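Side-chain contacts in transcriptional regulator (Enterococcus faecalis, PDB 3QFI), which is of undetermined function but belongs to the LytR-CpsA-Psr family, whose members are bacterial proteins associated with the cell envelope: residues L79-A82 against Y83-G87; P249-L252 against Y253-T257; A269-R272 against E273-L276. All coordinates share one frame; numbering follows the deposited sequence.

How the interactions relate
Interactions 2 and 3 lie on consecutive helices, 249-262 and 269-280, which run antiparallel as a helical hairpin. Their centres are 9 Å apart and their side chains meet: the Gln-256 side chain reaches Asp-275 of the second helix, while Pro-249 and Tyr-253 also pack against that helix. Interaction 1 belongs to a separate part of the fold, the first turns of helix 80-98. It touches neither of the others: its centre is 23 Å from that of interaction 2 and 24 Å from that of interaction 3, with nearest atoms about 11 Å and 12 Å away. All three are contacts between successive helical turns.

Interaction 1. Residues L79-A82 against Y83-G87; sequences LNHA and YAFGG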
loop_
_atom_site.group_PDB
_atom_site.type_symbol
_atom_site.label_atom_id
_atom_site.label_comp_id
_atom_site.label_asym_id
_atom_site.label_seq_id
_atom_site.Cartn_x
_atom_site.Cartn_y
_atom_site.Cartn_z
ATOM N N LEU A 79 -6.521 7.760 9.114
ATOM C CA LEU A 79 -5.608 6.616 9.058
ATOM C C LEU A 79 -4.127 6.958 9.203
ATOM O O LEU A 79 -3.333 6.199 9.756
ATOM C CB LEU A 79 -5.813 5.883 7.731
ATOM C CG LEU A 79 -4.772 4.842 7.319
ATOM C CD1 LEU A 79 -4.872 3.631 8.234
ATOM C CD2 LEU A 79 -5.019 4.438 5.879
ATOM N N ASN A 80 -3.759 8.109 8.683
ATOM C CA ASN A 80 -2.390 8.561 8.732
ATOM C C ASN A 80 -1.808 8.528 10.154
ATOM O O ASN A 80 -0.695 8.054 10.359
ATOM C CB ASN A 80 -2.335 9.973 8.171
ATOM C CG ASN A 80 -0.959 10.370 7.782
ATOM O OD1 ASN A 80 -0.668 11.558 7.637
ATOM N ND2 ASN A 80 -0.085 9.376 7.587
ATOM N N HIS A 81 -2.570 9.030 11.124
ATOM C CA HIS A 81 -2.130 9.086 12.514
ATOM C C HIS A 81 -2.034 7.750 13.228
ATOM O O HIS A 81 -1.665 7.703 14.403
ATOM C CB HIS A 81 -3.066 9.967 13.335
ATOM C CG HIS A 81 -3.163 11.373 12.846
ATOM N ND1 HIS A 81 -4.124 12.248 13.299
ATOM C CD2 HIS A 81 -2.425 12.055 11.940
ATOM C CE1 HIS A 81 -3.980 13.409 12.690
ATOM N NE2 HIS A 81 -2.956 13.320 11.859
ATOM N N ALA A 82 -2.391 6.668 12.551
ATOM C CA ALA A 82 -2.327 5.356 13.190
ATOM C C ALA A 82 -0.882 5.022 13.548
ATOM O O ALA A 82 -0.552 4.782 14.716
ATOM C CB ALA A 82 -2.896 4.285 12.269
ATOM N N TYR A 83 -0.023 5.003 12.534
ATOM C CA TYR A 83 1.372 4.703 12.762
ATOM C C TYR A 83 1.987 5.725 13.711
ATOM O O TYR A 83 2.696 5.354 14.635
ATOM C CB TYR A 83 2.136 4.670 11.440
ATOM C CG TYR A 83 3.595 4.298 11.615
ATOM C CD1 TYR A 83 4.524 5.251 12.023
ATOM C CD2 TYR A 83 4.038 2.988 11.423
ATOM C CE1 TYR A 83 5.856 4.925 12.239
ATOM C CE2 TYR A 83 5.383 2.646 11.638
ATOM C CZ TYR A 83 6.285 3.631 12.046
ATOM O OH TYR A 83 7.617 3.351 12.244
ATOM N N ALA A 84 1.689 7.004 13.499
ATOM C CA ALA A 84 2.225 8.095 14.321
ATOM C C ALA A 84 1.909 8.029 15.825
ATOM O O ALA A 84 2.631 8.608 16.646
ATOM C CB ALA A 84 1.747 9.437 13.754
ATOM N N PHE A 85 0.831 7.327 16.172
ATOM C CA PHE A 85 0.385 7.175 17.556
ATOM C C PHE A 85 0.831 5.871 18.216
ATOM O O PHE A 85 1.189 5.865 19.402
ATOM C CB PHE A 85 -1.149 7.273 17.623
ATOM C CG PHE A 85 -1.680 8.678 17.478
ATOM C CD1 PHE A 85 -3.053 8.915 17.389
ATOM C CD2 PHE A 85 -0.806 9.768 17.468
ATOM C CE1 PHE A 85 -3.546 10.217 17.300
ATOM C CE2 PHE A 85 -1.285 11.068 17.378
ATOM C CZ PHE A 85 -2.659 11.296 17.294
ATOM N N GLY A 86 0.804 4.774 17.454
ATOM C CA GLY A 86 1.190 3.483 18.004
ATOM C C GLY A 86 2.118 2.633 17.156
ATOM O O GLY A 86 2.156 1.410 17.295
ATOM N N GLY A 87 2.863 3.283 16.271
ATOM C CA GLY A 87 3.795 2.573 15.416
ATOM C C GLY A 87 3.173 1.473 14.577
ATOM O O GLY A 87 1.963 1.413 14.405
HETATM O O HOH W 1 -0.810 5.251 10.057
#
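Phe-85 folds back over His-81, one turn earlier in the helix. Its CG is anti to the carbonyl carbon (chi1 -75°), which carries the ring toward the preceding turn. The first atom, CB, sits 3.3 Å from His-81 O, and CG stays beside the same carbonyl oxygen. Further out, CD1 still lies near that oxygen, while CE1 and CZ reach His-81 CB, with CE1 the closest to it at 4.0 Å. That methylene approaches over one face of the phenyl ring, a CH-pi contact in which CB lies 4.2 Å from the centroid and 16° off the ring normal. The imidazole itself is oblique to the phenyl ring, the planes at 45°, and the methylene is the nearer group.

Behind this pair, Ala-82 O accepts from two amides: Phe-85 N, which lies above the carbonyl plane at 3.2 Å, and Gly-86 N, which approaches nearly straight on at 3.1 Å. At the helix start, a water bridges Leu-79 O (2.7 Å) and Tyr-83 N (2.6 Å), taking the place of a direct bond between that carbonyl and amide.

The chain passes from strand 75-78 into helix 80-98 here, and the backbones of Leu-79 and Asn-80 bond to Ile-66 and Arg-64 in the loop between strands 56-62 and 67-70. Tyr-83 meets Ile-29, just past strand 22-28, while Leu-79 and Phe-85 pack on later residues of helix 80-98.

Interaction 2. Residues P249-L252 against Y253-T257; sequences PNSL and YKTQT
Ser-251 O accepts two hydrogen bonds from Thr-255, one turn later in the helix. Thr-255 OG1 donates to Ser-251 O at 2.9 Å and Thr-255 N reaches the same oxygen at 3.1 Å, the two donors coming from opposite faces of the carbonyl plane. A chi1 of -56° sets OG1 beside the backbone N and lets the hydroxyl turn back to the preceding turn. On another side of the helix, Leu-252 and Gln-256 cross obliquely: the CD2 methyl of Leu-252 lies 3.6 Å from Gln-256 CG. Beneath them, Gln-256 N bonds to Leu-252 O at 2.9 Å.

These contacts belong to the first turns of helix 249-262, the leading arm of an antiparallel helical hairpin completed by helix 269-280. At its start, Asp-248 OD1 accepts a bond from Ser-251 N, and Tyr-253 N closes the next turn on Pro-249 O at 2.9 Å. The hydroxyl of Tyr-253 is bonded to Glu-267 in the connection between the two helices. Pro-249 rests on Tyr-279 and Leu-252 on Asp-275, both of the second helix, whereas Ser-251 and Thr-255 face the loop residues Gln-233 and Leu-232.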
loop_
_atom_site.group_PDB
_atom_site.type_symbol
_atom_site.label_atom_id
_atom_site.label_comp_id
_atom_site.label_asym_id
_atom_site.label_seq_id
_atom_site.Cartn_x
_atom_site.Cartn_y
_atom_site.Cartn_z
ATOM N N PRO A 249 -19.629 3.729 2.262
ATOM C CA PRO A 249 -19.778 2.411 2.879
ATOM C C PRO A 249 -20.053 1.240 1.931
ATOM O O PRO A 249 -19.472 0.164 2.084
ATOM C CB PRO A 249 -20.911 2.636 3.873
ATOM C CG PRO A 249 -21.770 3.646 3.164
ATOM C CD PRO A 249 -20.729 4.625 2.657
ATOM N N ASN A 250 -20.908 1.465 0.945
ATOM C CA ASN A 250 -21.284 0.432 0.021
ATOM C C ASN A 250 -20.082 0.123 -0.965
ATOM O O ASN A 250 -19.803 -1.009 -1.334
ATOM C CB ASN A 250 -22.759 0.707 -0.493
ATOM C CG ASN A 250 -22.924 0.420 -1.952
ATOM O OD1 ASN A 250 -22.063 0.835 -2.800
ATOM N ND2 ASN A 250 -24.012 -0.318 -2.307
ATOM N N SER A 251 -19.303 1.146 -1.294
ATOM C CA SER A 251 -18.128 0.901 -2.129
ATOM C C SER A 251 -17.077 0.201 -1.258
ATOM O O SER A 251 -16.287 -0.606 -1.760
ATOM C CB SER A 251 -17.533 2.204 -2.666
ATOM O OG SER A 251 -16.212 1.985 -3.128
ATOM N N LEU A 252 -17.094 0.510 0.045
ATOM C CA LEU A 252 -16.180 -0.072 1.035
ATOM C C LEU A 252 -16.431 -1.569 1.182
ATOM O O LEU A 252 -15.498 -2.371 1.185
ATOM C CB LEU A 252 -16.370 0.575 2.419
ATOM C CG LEU A 252 -15.172 0.624 3.399
ATOM C CD1 LEU A 252 -15.649 0.757 4.843
ATOM C CD2 LEU A 252 -14.324 -0.626 3.257
ATOM N N TYR A 253 -17.699 -1.943 1.335
ATOM C CA TYR A 253 -18.039 -3.350 1.494
ATOM C C TYR A 253 -17.585 -4.146 0.294
ATOM O O TYR A 253 -16.985 -5.203 0.439
ATOM C CB TYR A 253 -19.549 -3.550 1.693
ATOM C CG TYR A 253 -19.939 -5.004 1.947
ATOM C CD1 TYR A 253 -19.273 -5.767 2.910
ATOM C CD2 TYR A 253 -20.952 -5.620 1.216
ATOM C CE1 TYR A 253 -19.597 -7.095 3.134
ATOM C CE2 TYR A 253 -21.291 -6.960 1.440
ATOM C CZ TYR A 253 -20.601 -7.689 2.400
ATOM O OH TYR A 253 -20.902 -9.016 2.614
ATOM N N LYS A 254 -17.869 -3.635 -0.896
ATOM C CA LYS A 254 -17.482 -4.324 -2.118
ATOM C C LYS A 254 -15.960 -4.551 -2.112
ATOM O O LYS A 254 -15.481 -5.648 -2.393
ATOM C CB LYS A 254 -17.915 -3.498 -3.336
ATOM C CG LYS A 254 -17.485 -4.084 -4.669
ATOM C CD LYS A 254 -17.727 -3.113 -5.802
ATOM C CE LYS A 254 -17.035 -3.605 -7.050
ATOM N NZ LYS A 254 -15.562 -3.765 -6.825
ATOM N N THR A 255 -15.205 -3.514 -1.777
ATOM C CA THR A 255 -13.756 -3.630 -1.715
ATOM C C THR A 255 -13.326 -4.699 -0.714
ATOM O O THR A 255 -12.433 -5.494 -0.991
ATOM C CB THR A 255 -13.126 -2.331 -1.269
ATOM O OG1 THR A 255 -13.534 -1.280 -2.148
ATOM C CG2 THR A 255 -11.605 -2.451 -1.267
ATOM N N GLN A 256 -13.954 -4.690 0.457
ATOM C CA GLN A 256 -13.658 -5.654 1.512
ATOM C C GLN A 256 -13.930 -7.072 1.079
ATOM O O GLN A 256 -13.131 -7.973 1.309
ATOM C CB GLN A 256 -14.501 -5.376 2.757
ATOM C CG GLN A 256 -13.998 -4.235 3.605
ATOM C CD GLN A 256 -15.036 -3.758 4.572
ATOM O OE1 GLN A 256 -14.748 -2.982 5.476
ATOM N NE2 GLN A 256 -16.265 -4.215 4.384
ATOM N N THR A 257 -15.085 -7.276 0.469
ATOM C CA THR A 257 -15.451 -8.602 0.021
ATOM C C THR A 257 -14.457 -9.047 -1.038
ATOM O O THR A 257 -14.014 -10.191 -1.031
ATOM C CB THR A 257 -16.883 -8.608 -0.530
ATOM O OG1 THR A 257 -17.778 -8.192 0.511
ATOM C CG2 THR A 257 -17.267 -9.994 -0.987
#

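Interaction 3. Residues A269-R272 against E273-L276; sequences ASER and EKDL
Glu-271 and Lys-274 form a salt bridge one turn apart, with Lys-274 NZ 3.0 Å from Glu-271 OE2. The ammonium meets the oxygen on its syn side, 30° out of the carboxylate plane. The two side chains run side by side and point the same way, so the lysine methylenes join the contact too: CD of Lys-274 passes 3.3 Å from Glu-271 OE2. Glu-271 achieves this with its CG anti to the backbone N and a bend at chi2 (69°), while Lys-274 stays extended until its last torsion.

Asp-275 brings a second acid near Glu-271, although the position of its carboxylate against the Glu-271 carbonyl is doubtful. The lysine probably eases the proximity of these two acids. The Asp-275 side chain is directed to Gln-256 of the preceding helix.

In the backbone, Leu-276 N bonds to Arg-272 O at 3.1 Å, whereas the link from Lys-274 N to Ser-270 O is weak. Further round, the bent chain of Glu-273 turns back along the helix, and its CG rests 3.7 Å from Ser-270 O.

Both segments belong to the N-terminal part of helix 269-280, which lies antiparallel against helix 249-262. Arg-272 and Asp-275 pack on Tyr-253 there, and Glu-271 covers Gln-256 and comes near Asp-100, just past the end of helix 80-98.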
loop_
_atom_site.group_PDB
_atom_site.type_symbol
_atom_site.label_atom_id
_atom_site.label_comp_id
_atom_site.label_asym_id
_atom_site.label_seq_id
_atom_site.Cartn_x
_atom_site.Cartn_y
_atom_site.Cartn_z
ATOM N N ALA A 269 -21.002 -10.357 5.442
ATOM C CA ALA A 269 -22.183 -9.497 5.432
ATOM C C ALA A 269 -22.356 -8.626 6.668
ATOM O O ALA A 269 -22.953 -7.552 6.610
ATOM C CB ALA A 269 -23.425 -10.340 5.227
ATOM N N SER A 270 -21.847 -9.104 7.789
ATOM C CA SER A 270 -21.938 -8.369 9.040
ATOM C C SER A 270 -21.125 -7.079 8.952
ATOM O O SER A 270 -21.411 -6.102 9.646
ATOM C CB SER A 270 -21.422 -9.247 10.184
ATOM O OG SER A 270 -21.440 -8.558 11.410
ATOM N N GLU A 271 -20.133 -7.064 8.073
ATOM C CA GLU A 271 -19.276 -5.889 7.937
ATOM C C GLU A 271 -19.958 -4.770 7.163
ATOM O O GLU A 271 -19.596 -3.597 7.259
ATOM C CB GLU A 271 -17.959 -6.260 7.249
ATOM C CG GLU A 271 -16.819 -5.300 7.546
ATOM C CD GLU A 271 -16.351 -5.388 8.985
ATOM O OE1 GLU A 271 -16.745 -6.348 9.682
ATOM O OE2 GLU A 271 -15.579 -4.508 9.417
ATOM N N ARG A 272 -20.941 -5.147 6.378
ATOM C CA ARG A 272 -21.679 -4.177 5.612
ATOM C C ARG A 272 -22.469 -3.292 6.595
ATOM O O ARG A 272 -22.518 -2.069 6.444
ATOM C CB ARG A 272 -22.581 -4.935 4.638
ATOM C CG ARG A 272 -23.796 -4.213 4.167
ATOM C CD ARG A 272 -23.508 -3.434 2.928
ATOM N NE ARG A 272 -24.722 -3.290 2.135
ATOM C CZ ARG A 272 -25.391 -4.309 1.599
ATOM N NH1 ARG A 272 -24.964 -5.557 1.769
ATOM N NH2 ARG A 272 -26.492 -4.078 0.888
ATOM N N GLU A 273 -23.056 -3.889 7.625
ATOM C CA GLU A 273 -23.815 -3.085 8.573
ATOM C C GLU A 273 -22.863 -2.152 9.334
ATOM O O GLU A 273 -23.221 -1.024 9.681
ATOM C CB GLU A 273 -24.573 -3.984 9.548
ATOM C CG GLU A 273 -25.002 -5.311 8.943
ATOM C CD GLU A 273 -25.946 -5.154 7.765
ATOM O OE1 GLU A 273 -26.425 -4.020 7.539
ATOM O OE2 GLU A 273 -26.220 -6.164 7.072
ATOM N N LYS A 274 -21.647 -2.618 9.597
ATOM C CA LYS A 274 -20.674 -1.787 10.297
ATOM C C LYS A 274 -20.224 -0.622 9.407
ATOM O O LYS A 274 -20.207 0.513 9.850
ATOM C CB LYS A 274 -19.488 -2.647 10.729
ATOM C CG LYS A 274 -18.298 -1.881 11.242
ATOM C CD LYS A 274 -17.259 -2.854 11.771
ATOM C CE LYS A 274 -15.929 -2.163 12.068
ATOM N NZ LYS A 274 -15.156 -1.849 10.826
ATOM N N ASP A 275 -19.880 -0.890 8.149
ATOM C CA ASP A 275 -19.453 0.177 7.246
ATOM C C ASP A 275 -20.480 1.297 7.136
ATOM O O ASP A 275 -20.131 2.475 7.103
ATOM C CB ASP A 275 -19.209 -0.363 5.846
ATOM C CG ASP A 275 -18.293 -1.536 5.841
ATOM O OD1 ASP A 275 -17.473 -1.644 6.786
ATOM O OD2 ASP A 275 -18.386 -2.348 4.887
ATOM N N LEU A 276 -21.745 0.911 7.050
ATOM C CA LEU A 276 -22.847 1.854 6.930
ATOM C C LEU A 276 -22.999 2.678 8.214
ATOM O O LEU A 276 -23.129 3.903 8.157
ATOM C CB LEU A 276 -24.135 1.082 6.610
ATOM C CG LEU A 276 -25.463 1.838 6.516
ATOM C CD1 LEU A 276 -25.400 2.872 5.403
ATOM C CD2 LEU A 276 -26.592 0.846 6.242
#